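Local atomic coordinates of phosphoribosylaminoimidazole-succinocarboxamide synthase (Ehrlichia chaffeensis str. Arkansas, PDB entry 3KRE), a protein that catalyses the ATP-dependent joining of L-aspartate to carboxyaminoimidazole ribonucleotide, forming SAICAR in de novo purine biosynthesis. Residues P42-Q47 with E99-K104. Residues are numbered along the deposited sequence; the frame is centred on the assembly and turned at random.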
loop_
_atom_site.group_PDB
_atom_site.type_symbol
_atom_site.label_atom_id
_atom_site.label_comp_id
_atom_site.label_asym_id
_atom_site.label_seq_id
_atom_site.Cartn_x
_atom_site.Cartn_y
_atom_site.Cartn_z
ATOM N N PRO A 42 -15.846 -5.587 -18.815
ATOM C CA PRO A 42 -14.866 -6.635 -18.440
ATOM C C PRO A 42 -13.476 -6.119 -18.074
ATOM O O PRO A 42 -12.672 -6.839 -17.429
ATOM C CB PRO A 42 -14.798 -7.499 -19.703
ATOM C CG PRO A 42 -15.150 -6.597 -20.782
ATOM C CD PRO A 42 -16.229 -5.723 -20.232
ATOM N N LEU A 43 -13.177 -4.868 -18.431
ATOM C CA LEU A 43 -11.847 -4.322 -18.167
ATOM C C LEU A 43 -11.817 -3.338 -16.984
ATOM O O LEU A 43 -10.767 -2.742 -16.689
ATOM C CB LEU A 43 -11.328 -3.633 -19.420
ATOM C CG LEU A 43 -11.100 -4.543 -20.627
ATOM C CD1 LEU A 43 -10.923 -3.655 -21.882
ATOM C CD2 LEU A 43 -9.877 -5.432 -20.346
ATOM N N GLU A 44 -12.956 -3.156 -16.332
ATOM C CA GLU A 44 -13.027 -2.323 -15.142
ATOM C C GLU A 44 -13.629 -3.109 -13.987
ATOM O O GLU A 44 -14.641 -3.821 -14.167
ATOM C CB GLU A 44 -13.877 -1.095 -15.441
ATOM C CG GLU A 44 -13.258 -0.155 -16.418
ATOM C CD GLU A 44 -14.177 1.015 -16.778
ATOM O OE1 GLU A 44 -15.398 1.033 -16.420
ATOM O OE2 GLU A 44 -13.641 1.887 -17.465
ATOM N N VAL A 45 -13.056 -2.956 -12.806
ATOM C CA VAL A 45 -13.552 -3.611 -11.608
ATOM C C VAL A 45 -13.717 -2.610 -10.475
ATOM O O VAL A 45 -13.201 -1.478 -10.550
ATOM C CB VAL A 45 -12.656 -4.799 -11.206
ATOM C CG1 VAL A 45 -12.800 -5.899 -12.256
ATOM C CG2 VAL A 45 -11.176 -4.389 -10.965
ATOM N N ILE A 46 -14.482 -3.004 -9.454
ATOM C CA ILE A 46 -14.706 -2.136 -8.297
ATOM C C ILE A 46 -13.860 -2.644 -7.159
ATOM O O ILE A 46 -13.924 -3.831 -6.808
ATOM C CB ILE A 46 -16.198 -2.090 -7.870
ATOM C CG1 ILE A 46 -17.030 -1.405 -8.935
ATOM C CG2 ILE A 46 -16.379 -1.409 -6.457
ATOM C CD1 ILE A 46 -18.483 -1.606 -8.753
ATOM N N GLN A 47 -13.036 -1.762 -6.597
ATOM C CA GLN A 47 -12.277 -2.080 -5.409
ATOM C C GLN A 47 -13.086 -1.576 -4.225
ATOM O O GLN A 47 -13.333 -0.376 -4.119
ATOM C CB GLN A 47 -10.898 -1.417 -5.484
ATOM C CG GLN A 47 -9.944 -1.764 -4.370
ATOM C CD GLN A 47 -8.631 -0.992 -4.459
ATOM O OE1 GLN A 47 -8.606 0.233 -4.430
ATOM N NE2 GLN A 47 -7.550 -1.706 -4.569
ATOM N N GLU A 99 -15.883 2.503 -2.223
ATOM C CA GLU A 99 -15.548 1.910 -3.518
ATOM C C GLU A 99 -14.900 2.873 -4.463
ATOM O O GLU A 99 -15.215 4.057 -4.491
ATOM C CB GLU A 99 -16.793 1.320 -4.186
ATOM C CG GLU A 99 -17.389 0.197 -3.364
ATOM C CD GLU A 99 -18.615 -0.439 -3.945
ATOM O OE1 GLU A 99 -19.310 0.182 -4.779
ATOM O OE2 GLU A 99 -18.903 -1.580 -3.527
ATOM N N GLN A 100 -13.994 2.334 -5.243
ATOM C CA GLN A 100 -13.425 3.065 -6.367
ATOM C C GLN A 100 -13.401 2.140 -7.564
ATOM O O GLN A 100 -13.319 0.922 -7.413
ATOM C CB GLN A 100 -12.037 3.645 -6.035
ATOM C CG GLN A 100 -11.099 2.783 -5.347
ATOM C CD GLN A 100 -9.887 3.535 -4.849
ATOM O OE1 GLN A 100 -8.923 3.691 -5.579
ATOM N NE2 GLN A 100 -9.906 3.949 -3.564
ATOM N N LEU A 101 -13.511 2.736 -8.734
ATOM C CA LEU A 101 -13.428 2.060 -10.009
ATOM C C LEU A 101 -11.962 2.017 -10.404
ATOM O O LEU A 101 -11.274 3.052 -10.427
ATOM C CB LEU A 101 -14.210 2.816 -11.071
ATOM C CG LEU A 101 -14.465 2.062 -12.387
ATOM C CD1 LEU A 101 -15.363 0.814 -12.130
ATOM C CD2 LEU A 101 -15.086 2.981 -13.440
ATOM N N VAL A 102 -11.493 0.826 -10.744
ATOM C CA VAL A 102 -10.110 0.644 -11.139
ATOM C C VAL A 102 -9.992 -0.285 -12.353
ATOM O O VAL A 102 -10.911 -1.093 -12.671
ATOM C CB VAL A 102 -9.258 0.061 -9.986
ATOM C CG1 VAL A 102 -9.300 0.942 -8.728
ATOM C CG2 VAL A 102 -9.736 -1.374 -9.658
ATOM N N LYS A 103 -8.843 -0.174 -13.017
ATOM C CA LYS A 103 -8.519 -0.992 -14.179
ATOM C C LYS A 103 -8.425 -2.449 -13.740
ATOM O O LYS A 103 -7.832 -2.720 -12.728
ATOM C CB LYS A 103 -7.169 -0.578 -14.774
ATOM C CG LYS A 103 -7.127 0.827 -15.390
ATOM C CD LYS A 103 -5.754 1.136 -16.066
ATOM C CE LYS A 103 -5.854 1.417 -17.589
ATOM N NZ LYS A 103 -6.854 0.581 -18.267
ATOM N N LYS A 104 -8.929 -3.362 -14.540
ATOM C CA LYS A 104 -8.705 -4.758 -14.312
ATOM C C LYS A 104 -7.316 -5.075 -14.878
ATOM O O LYS A 104 -7.093 -5.035 -16.091
ATOM C CB LYS A 104 -9.795 -5.611 -14.944
ATOM C CG LYS A 104 -9.723 -7.093 -14.545
ATOM C CD LYS A 104 -10.858 -7.911 -15.143
ATOM C CE LYS A 104 -10.971 -9.286 -14.435
ATOM N NZ LYS A 104 -12.109 -10.130 -14.991
HETATM O O HOH W 1 -13.641 -9.622 -17.724
HETATM O O HOH W 2 -9.658 -0.443 -17.733
HETATM O O HOH W 3 -6.700 2.478 -4.446
#
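The carbonyl oxygen of L43 is gripped twice: K104 N donates to it at 2.9 Å, from well above the carbonyl plane (51° out of it), and a water that also accepts from K103 NZ donates to it. The K104 N to L43 O bond marks one end of an antiparallel pairing within the large sheet of the SAICAR synthetase fold, in which strand 44-49 lies between strands 34-38 and 99-107. V45 and V102 form a hydrogen-bonded pair, V45 N to V102 O being nearly straight (172°), and Q47 and Q100 form the next. Between them the non-hydrogen-bonded pair I46 and L101 turns its side chains to the other face.

On the valine face, V45 CG2 meets V102 CG2 at 3.6 Å; each methyl lies between its own backbone N and carbonyl carbon, a rotation that, with both side chains on one face, is consistent with the two branches meeting. Further along this face the side chains of Q47 and Q100 run side by side with their amide planes 69° apart. Their amide nitrogens bond elsewhere, Q47 NE2 to the D216 carbonyl and Q100 NE2 to N72 OD1, which helps fix how each amide is turned.

I46 and L101 share the other face. I46 CG2 lies 3.5 Å from E99 CD, while H48 and N96 hold the E99 carboxylate oxygens. L101 CD1 sits 3.5 Å from V45 O, and L101 CD2 approaches E44 OE1.

Fully extended, the K104 side chain crosses that of V45 at its CG1 methyl, at about a right angle, and a water accepting from K104 NZ donates to P42 O.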